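Local coordinates for protein probable manganase-dependent inorganic pyrophosphatase (Clostridium perfringens, PDB 3L2B) that probably hydrolyses inorganic pyrophosphate to phosphate, with a regulatory region of CBS and DRTGG domains that binds the activator diadenosine tetraphosphate, at residues 48-53 and 196-201; 217-222 and 230-235. One frame throughout, in Å; residues are numbered along the deposited sequence.

Overall arrangement
Contacts 1 and 2 wall one adenine of the bound diadenosine tetraphosphate and lie on the same side of the chain's centre, their centres about 9 Å apart. Contact 1 bridges the two CBS sequence ranges: 48-53 belongs to the first, 196-201 to the second. Contact 2 is a beta hairpin within the second, and its strand 219-223 runs parallel to 199-200 in one sheet. Val199 N sits 2.9 Å from Pro221 O, a probable hydrogen bond that ties the contacts together, and Met53 CE packs 3.5 Å from Pro221 CD. Contact 1 reads the edge through Val197 and covers one face with Met53 and Leu196; Tyr217 of contact 2 covers the opposite face, and Ser218 holds the phosphates.

Contact 1. Residues 48-53 and 196-201; sequences NHLLGM and LVAVST. With B4P (bis(adenosine)-5'-tetraphosphate), chain C.
The adenine pocket of a Bateman module, formed where two CBS domains pair, is closed here by Leu196 meeting Gly52 and Met53. Strand 50-53 of the first CBS range supplies one wall, and the segment 196-201, leading into the short strand 199-200 of the second, supplies the other. The junction between them is apolar. Leu196 carries most of it: chi1 (180°) swings CG toward Met53 and the base, and the two methyls then go to different partners. CD2 lies against the backbone of the bulged strand, 3.4 Å from Gly52 CA, while CD1 reaches Met53 CB at 3.7 Å and also comes over the adenine face at N1A. Gly52 offers only main chain here, and the methyl packs directly on it. Gly52 and Leu51 both face Val43 in a classic beta bulge of the strand pair 40-44 and 50-55. Farther from the ligand, Leu50 and Leu196 reach toward each other tip to tip, their CD2 atoms 3.9 Å apart, and Leu50 CD2 also touches Ala198 CB.

Val197 turns its side chain away from strand 50-53, and its backbone recognises the base. Its N donates to B4P N1A in an almost straight bond (3.0 Å, 174°), and its O accepts from the amino group N6A, so main-chain N and O alone read that edge of adenine. Ser55 and Ser57 of both subunits also hydrogen-bond the ligand. Met53 extends through chi1 and chi2, then bends at chi3 (-104°); its thioether covers the same purine face as Leu196 CD1, across the base from Tyr217, with SD 3.7 Å and CE 3.9 Å from B4P N7A.

Contact 2. Residues 217-222 and 230-235; sequences YSNYPV and VGSIAR. With B4P (bis(adenosine)-5'-tetraphosphate), chain C.
Tyr220 and Ile233 form a hydrogen-bonded pair at the middle of a beta hairpin, strands 219-223 and 229-234, antiparallel at 154° over these segments. Tyr220 CB leans on Ile233 CG2, and Val222 crosses the same isoleucine obliquely, CG2 to CG2 at 3.7 Å; these three side chains share one face of the sheet, where Val199 also packs on Val222 and Ile233. Asn219, Pro221, Ser232 and Ala234 lie on the reverse face, with Asn219 OD1 against Ala234 CB at 3.4 Å. Main-chain bonds in both directions between Tyr220 and Ile233 hold the register, and Arg235 N extends the ladder to Ser218 O. At the far end Val230 and Gly231 both face Val222 in a classic beta bulge, with Val230 N 2.7 Å from Val222 O.

Before the strand, Tyr217 lays its ring face over the adenine, offset toward the rim, with B4P C5A 3.3 Å above the ring plane. A chi1 of -59° sets the ring flat over the base, whose N6A also gives a weak bond to Asn219 O. The extended start of Arg235 brings CD close against Tyr217 O. The Tyr220 ring has Arg235 CB at its edge; its hydroxyl bonds to Thr215 and accepts a weak bond from Tyr217 N.

Ser218 grips the phosphate chain twice: its N gives a straight bond to B4P O2A (2.7 Å, 173°), and OG donates to O1B at 2.7 Å. Lys39 NZ bonds weakly to the same OG, which would probably help offset the phosphate charge. The loop residues Tyr217 and Ser218 thus pair an aromatic surface for the base with two donors for the anionic chain.

Contact 1. Residues 48-53 and 196-201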
# COMPACT_ATOMS: atom_id res chain seq x y z
N ASN A 48 8.05 -25.06 -12.53
CA ASN A 48 7.23 -24.20 -13.35
C ASN A 48 5.80 -24.70 -13.35
O ASN A 48 5.10 -24.59 -14.33
CB ASN A 48 7.81 -24.13 -14.76
CG ASN A 48 7.41 -22.88 -15.49
OD1 ASN A 48 7.59 -21.77 -14.98
ND2 ASN A 48 6.88 -23.04 -16.70
N HIS A 49 5.40 -25.31 -12.24
CA HIS A 49 3.99 -25.60 -11.99
C HIS A 49 3.33 -24.34 -11.38
O HIS A 49 3.99 -23.54 -10.71
CB HIS A 49 3.84 -26.82 -11.06
CG HIS A 49 4.20 -28.13 -11.71
ND1 HIS A 49 3.78 -29.35 -11.22
CD2 HIS A 49 4.93 -28.40 -12.82
CE1 HIS A 49 4.23 -30.31 -12.01
NE2 HIS A 49 4.92 -29.77 -12.99
N LEU A 50 2.03 -24.16 -11.64
CA LEU A 50 1.28 -22.97 -11.21
C LEU A 50 0.98 -23.02 -9.71
O LEU A 50 0.43 -23.97 -9.20
CB LEU A 50 -0.03 -22.80 -12.02
CG LEU A 50 -0.80 -21.45 -11.86
CD1 LEU A 50 0.01 -20.22 -12.30
CD2 LEU A 50 -2.11 -21.52 -12.64
N LEU A 51 1.37 -21.99 -9.00
CA LEU A 51 1.01 -21.90 -7.58
C LEU A 51 -0.13 -20.91 -7.34
O LEU A 51 -0.93 -21.06 -6.43
CB LEU A 51 2.21 -21.50 -6.75
CG LEU A 51 3.34 -22.50 -6.58
CD1 LEU A 51 4.46 -21.82 -5.79
CD2 LEU A 51 2.88 -23.84 -5.90
N GLY A 52 -0.18 -19.88 -8.18
CA GLY A 52 -1.21 -18.84 -8.07
C GLY A 52 -1.01 -17.67 -9.02
O GLY A 52 -0.31 -17.76 -10.04
N MET A 53 -1.64 -16.55 -8.66
CA MET A 53 -1.63 -15.34 -9.47
C MET A 53 -1.61 -14.05 -8.62
O MET A 53 -2.28 -13.94 -7.60
CB MET A 53 -2.84 -15.33 -10.39
CG MET A 53 -2.89 -14.13 -11.32
SD MET A 53 -4.56 -13.84 -11.97
CE MET A 53 -4.40 -14.47 -13.66
N LEU A 196 -8.39 -19.89 -8.14
CA LEU A 196 -7.72 -19.39 -9.33
C LEU A 196 -8.28 -20.21 -10.46
O LEU A 196 -8.39 -21.42 -10.36
CB LEU A 196 -6.19 -19.55 -9.24
CG LEU A 196 -5.37 -19.07 -10.43
CD1 LEU A 196 -5.73 -17.65 -10.90
CD2 LEU A 196 -3.91 -19.13 -10.08
N VAL A 197 -8.69 -19.53 -11.52
CA VAL A 197 -9.24 -20.22 -12.68
C VAL A 197 -8.21 -20.20 -13.79
O VAL A 197 -7.83 -19.15 -14.30
CB VAL A 197 -10.56 -19.58 -13.14
CG1 VAL A 197 -11.13 -20.33 -14.33
CG2 VAL A 197 -11.57 -19.54 -11.97
N ALA A 198 -7.74 -21.40 -14.14
CA ALA A 198 -6.75 -21.61 -15.19
C ALA A 198 -7.36 -22.45 -16.27
O ALA A 198 -8.33 -23.14 -16.04
CB ALA A 198 -5.55 -22.32 -14.63
N VAL A 199 -6.76 -22.39 -17.44
CA VAL A 199 -7.15 -23.26 -18.54
C VAL A 199 -5.94 -24.07 -19.01
O VAL A 199 -4.79 -23.68 -18.81
CB VAL A 199 -7.77 -22.46 -19.70
CG1 VAL A 199 -8.90 -21.61 -19.20
CG2 VAL A 199 -6.75 -21.60 -20.38
N SER A 200 -6.22 -25.23 -19.58
CA SER A 200 -5.16 -26.09 -20.13
C SER A 200 -5.04 -25.95 -21.64
O SER A 200 -6.03 -25.80 -22.33
CB SER A 200 -5.38 -27.57 -19.77
OG SER A 200 -5.31 -27.78 -18.37
N THR A 201 -3.82 -26.03 -22.13
CA THR A 201 -3.54 -26.04 -23.57
C THR A 201 -4.46 -26.98 -24.34
O THR A 201 -4.87 -26.70 -25.47
CB THR A 201 -2.09 -26.49 -23.87
OG1 THR A 201 -1.80 -27.65 -23.10
CG2 THR A 201 -1.07 -25.40 -23.54
PA B4P C . -10.45 -9.01 -13.48
O1A B4P C . -11.91 -9.04 -13.38
O2A B4P C . -9.85 -9.98 -14.59
O3A B4P C . -10.07 -7.48 -13.64
PB B4P C . -8.73 -6.84 -14.22
O1B B4P C . -8.63 -7.03 -15.67
O2B B4P C . -7.46 -7.35 -13.40
O3B B4P C . -9.02 -5.31 -13.83
PG B4P C . -9.81 -4.31 -14.81
O1G B4P C . -10.97 -5.03 -15.38
O2G B4P C . -10.14 -2.92 -14.11
O3G B4P C . -8.72 -3.94 -15.93
PD B4P C . -9.06 -2.81 -17.02
O1D B4P C . -8.31 -3.08 -18.26
O2D B4P C . -10.65 -2.69 -17.23
O5E B4P C . -9.88 -9.52 -12.09
C5E B4P C . -9.98 -8.69 -10.93
C4E B4P C . -9.13 -9.33 -9.84
O4E B4P C . -9.51 -10.69 -9.68
C3E B4P C . -7.67 -9.37 -10.23
O3E B4P C . -7.00 -8.30 -9.62
C2E B4P C . -7.16 -10.71 -9.78
O2E B4P C . -6.63 -10.62 -8.46
C1E B4P C . -8.38 -11.60 -9.74
N9A B4P C . -8.31 -12.49 -10.92
C8A B4P C . -8.04 -12.11 -12.20
N7A B4P C . -8.03 -13.18 -13.04
C5A B4P C . -8.31 -14.27 -12.31
C6A B4P C . -8.46 -15.70 -12.56
N6A B4P C . -8.32 -16.21 -13.79
N1A B4P C . -8.72 -16.52 -11.52
C2A B4P C . -8.87 -16.03 -10.28
N3A B4P C . -8.74 -14.74 -9.98
C4A B4P C . -8.47 -13.81 -10.92
O5F B4P C . -8.49 -1.52 -16.29
C5F B4P C . -7.12 -1.47 -15.94
C4F B4P C . -6.87 -0.16 -15.24
O4F B4P C . -7.05 0.91 -16.17
C3F B4P C . -7.83 0.04 -14.10
O3F B4P C . -7.22 -0.30 -12.85
C2F B4P C . -8.17 1.52 -14.17
O2F B4P C . -7.25 2.18 -13.33
C1F B4P C . -7.95 1.89 -15.64
N9B B4P C . -9.27 1.93 -16.29
C8B B4P C . -10.30 1.06 -16.12
N7B B4P C . -11.37 1.45 -16.85
C5B B4P C . -11.05 2.58 -17.50
C6B B4P C . -11.73 3.50 -18.42
N6B B4P C . -13.00 3.28 -18.82
N1B B4P C . -11.04 4.56 -18.86
C2B B4P C . -9.78 4.80 -18.48
N3B B4P C . -9.10 4.01 -17.63
C4B B4P C . -9.68 2.90 -17.11

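Contact 2. Residues 217-222 and 230-235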
# COMPACT_ATOMS: atom_id res chain seq x y z
N TYR A 217 -13.40 -12.97 -15.63
CA TYR A 217 -12.04 -12.39 -15.50
C TYR A 217 -11.57 -12.02 -16.88
O TYR A 217 -12.01 -12.60 -17.86
CB TYR A 217 -11.03 -13.34 -14.85
CG TYR A 217 -11.42 -13.78 -13.46
CD1 TYR A 217 -11.58 -12.85 -12.43
CD2 TYR A 217 -11.65 -15.11 -13.18
CE1 TYR A 217 -11.94 -13.26 -11.14
CE2 TYR A 217 -12.02 -15.52 -11.91
CZ TYR A 217 -12.17 -14.59 -10.90
OH TYR A 217 -12.52 -15.03 -9.64
N SER A 218 -10.66 -11.07 -16.95
CA SER A 218 -10.19 -10.59 -18.24
C SER A 218 -9.03 -11.44 -18.82
O SER A 218 -8.84 -11.50 -20.03
CB SER A 218 -9.82 -9.11 -18.14
OG SER A 218 -8.55 -8.96 -17.57
N ASN A 219 -8.31 -12.16 -17.96
CA ASN A 219 -7.20 -13.03 -18.40
C ASN A 219 -7.09 -14.31 -17.56
O ASN A 219 -7.37 -14.32 -16.36
CB ASN A 219 -5.86 -12.28 -18.34
CG ASN A 219 -5.77 -11.13 -19.31
OD1 ASN A 219 -5.75 -11.33 -20.54
ND2 ASN A 219 -5.73 -9.91 -18.77
N TYR A 220 -6.68 -15.38 -18.23
CA TYR A 220 -6.59 -16.71 -17.61
C TYR A 220 -5.23 -17.40 -17.83
O TYR A 220 -4.74 -17.50 -18.95
CB TYR A 220 -7.72 -17.60 -18.14
CG TYR A 220 -9.11 -17.08 -17.83
CD1 TYR A 220 -9.85 -17.62 -16.78
CD2 TYR A 220 -9.68 -16.07 -18.58
CE1 TYR A 220 -11.12 -17.16 -16.51
CE2 TYR A 220 -10.95 -15.58 -18.31
CZ TYR A 220 -11.67 -16.13 -17.27
OH TYR A 220 -12.93 -15.63 -16.99
N PRO A 221 -4.60 -17.87 -16.76
CA PRO A 221 -3.33 -18.54 -17.03
C PRO A 221 -3.53 -19.86 -17.75
O PRO A 221 -4.51 -20.55 -17.54
CB PRO A 221 -2.72 -18.72 -15.64
CG PRO A 221 -3.85 -18.43 -14.65
CD PRO A 221 -4.77 -17.51 -15.34
N VAL A 222 -2.61 -20.14 -18.64
CA VAL A 222 -2.65 -21.35 -19.46
C VAL A 222 -1.56 -22.27 -18.99
O VAL A 222 -0.39 -21.89 -18.90
CB VAL A 222 -2.42 -21.03 -20.93
CG1 VAL A 222 -2.30 -22.31 -21.73
CG2 VAL A 222 -3.55 -20.09 -21.46
N VAL A 230 2.33 -22.16 -19.18
CA VAL A 230 2.74 -21.93 -20.56
C VAL A 230 2.42 -20.53 -21.04
O VAL A 230 2.74 -20.17 -22.17
CB VAL A 230 2.10 -22.97 -21.50
CG1 VAL A 230 1.73 -22.35 -22.82
CG2 VAL A 230 3.07 -24.15 -21.70
N GLY A 231 1.78 -19.75 -20.17
CA GLY A 231 1.38 -18.38 -20.49
C GLY A 231 0.02 -17.94 -19.98
O GLY A 231 -0.47 -18.36 -18.95
N SER A 232 -0.59 -17.07 -20.76
CA SER A 232 -1.86 -16.45 -20.38
C SER A 232 -2.66 -16.15 -21.63
O SER A 232 -2.11 -15.79 -22.68
CB SER A 232 -1.59 -15.20 -19.56
OG SER A 232 -2.75 -14.41 -19.43
N ILE A 233 -3.96 -16.36 -21.52
CA ILE A 233 -4.88 -16.05 -22.61
C ILE A 233 -5.91 -14.99 -22.16
O ILE A 233 -6.36 -15.00 -21.03
CB ILE A 233 -5.58 -17.34 -23.16
CG1 ILE A 233 -6.39 -17.00 -24.39
CG2 ILE A 233 -6.48 -17.99 -22.15
CD1 ILE A 233 -6.61 -18.20 -25.34
N ALA A 234 -6.24 -14.08 -23.07
CA ALA A 234 -7.28 -13.06 -22.82
C ALA A 234 -8.69 -13.60 -23.05
O ALA A 234 -8.92 -14.48 -23.88
CB ALA A 234 -7.04 -11.82 -23.69
N ARG A 235 -9.62 -13.05 -22.28
CA ARG A 235 -11.05 -13.36 -22.43
C ARG A 235 -11.46 -12.95 -23.82
O ARG A 235 -11.15 -11.86 -24.26
CB ARG A 235 -11.88 -12.60 -21.38
CG ARG A 235 -13.38 -12.87 -21.39
CD ARG A 235 -14.03 -12.54 -20.01
NE ARG A 235 -15.33 -11.89 -20.14
CZ ARG A 235 -16.48 -12.52 -20.39
NH1 ARG A 235 -16.51 -13.84 -20.53
NH2 ARG A 235 -17.60 -11.82 -20.50
PA B4P C . -10.45 -9.01 -13.48
O1A B4P C . -11.91 -9.04 -13.38
O2A B4P C . -9.85 -9.98 -14.59
O3A B4P C . -10.07 -7.48 -13.64
PB B4P C . -8.73 -6.84 -14.22
O1B B4P C . -8.63 -7.03 -15.67
O2B B4P C . -7.46 -7.35 -13.40
O3B B4P C . -9.02 -5.31 -13.83
PG B4P C . -9.81 -4.31 -14.81
O1G B4P C . -10.97 -5.03 -15.38
O2G B4P C . -10.14 -2.92 -14.11
O3G B4P C . -8.72 -3.94 -15.93
PD B4P C . -9.06 -2.81 -17.02
O1D B4P C . -8.31 -3.08 -18.26
O2D B4P C . -10.65 -2.69 -17.23
O5E B4P C . -9.88 -9.52 -12.09
C5E B4P C . -9.98 -8.69 -10.93
C4E B4P C . -9.13 -9.33 -9.84
O4E B4P C . -9.51 -10.69 -9.68
C3E B4P C . -7.67 -9.37 -10.23
O3E B4P C . -7.00 -8.30 -9.62
C2E B4P C . -7.16 -10.71 -9.78
O2E B4P C . -6.63 -10.62 -8.46
C1E B4P C . -8.38 -11.60 -9.74
N9A B4P C . -8.31 -12.49 -10.92
C8A B4P C . -8.04 -12.11 -12.20
N7A B4P C . -8.03 -13.18 -13.04
C5A B4P C . -8.31 -14.27 -12.31
C6A B4P C . -8.46 -15.70 -12.56
N6A B4P C . -8.32 -16.21 -13.79
N1A B4P C . -8.72 -16.52 -11.52
C2A B4P C . -8.87 -16.03 -10.28
N3A B4P C . -8.74 -14.74 -9.98
C4A B4P C . -8.47 -13.81 -10.92
O5F B4P C . -8.49 -1.52 -16.29
C5F B4P C . -7.12 -1.47 -15.94
C4F B4P C . -6.87 -0.16 -15.24
O4F B4P C . -7.05 0.91 -16.17
C3F B4P C . -7.83 0.04 -14.10
O3F B4P C . -7.22 -0.30 -12.85
C2F B4P C . -8.17 1.52 -14.17
O2F B4P C . -7.25 2.18 -13.33
C1F B4P C . -7.95 1.89 -15.64
N9B B4P C . -9.27 1.93 -16.29
C8B B4P C . -10.30 1.06 -16.12
N7B B4P C . -11.37 1.45 -16.85
C5B B4P C . -11.05 2.58 -17.50
C6B B4P C . -11.73 3.50 -18.42
N6B B4P C . -13.00 3.28 -18.82
N1B B4P C . -11.04 4.56 -18.86
C2B B4P C . -9.78 4.80 -18.48
N3B B4P C . -9.10 4.01 -17.63
C4B B4P C . -9.68 2.90 -17.11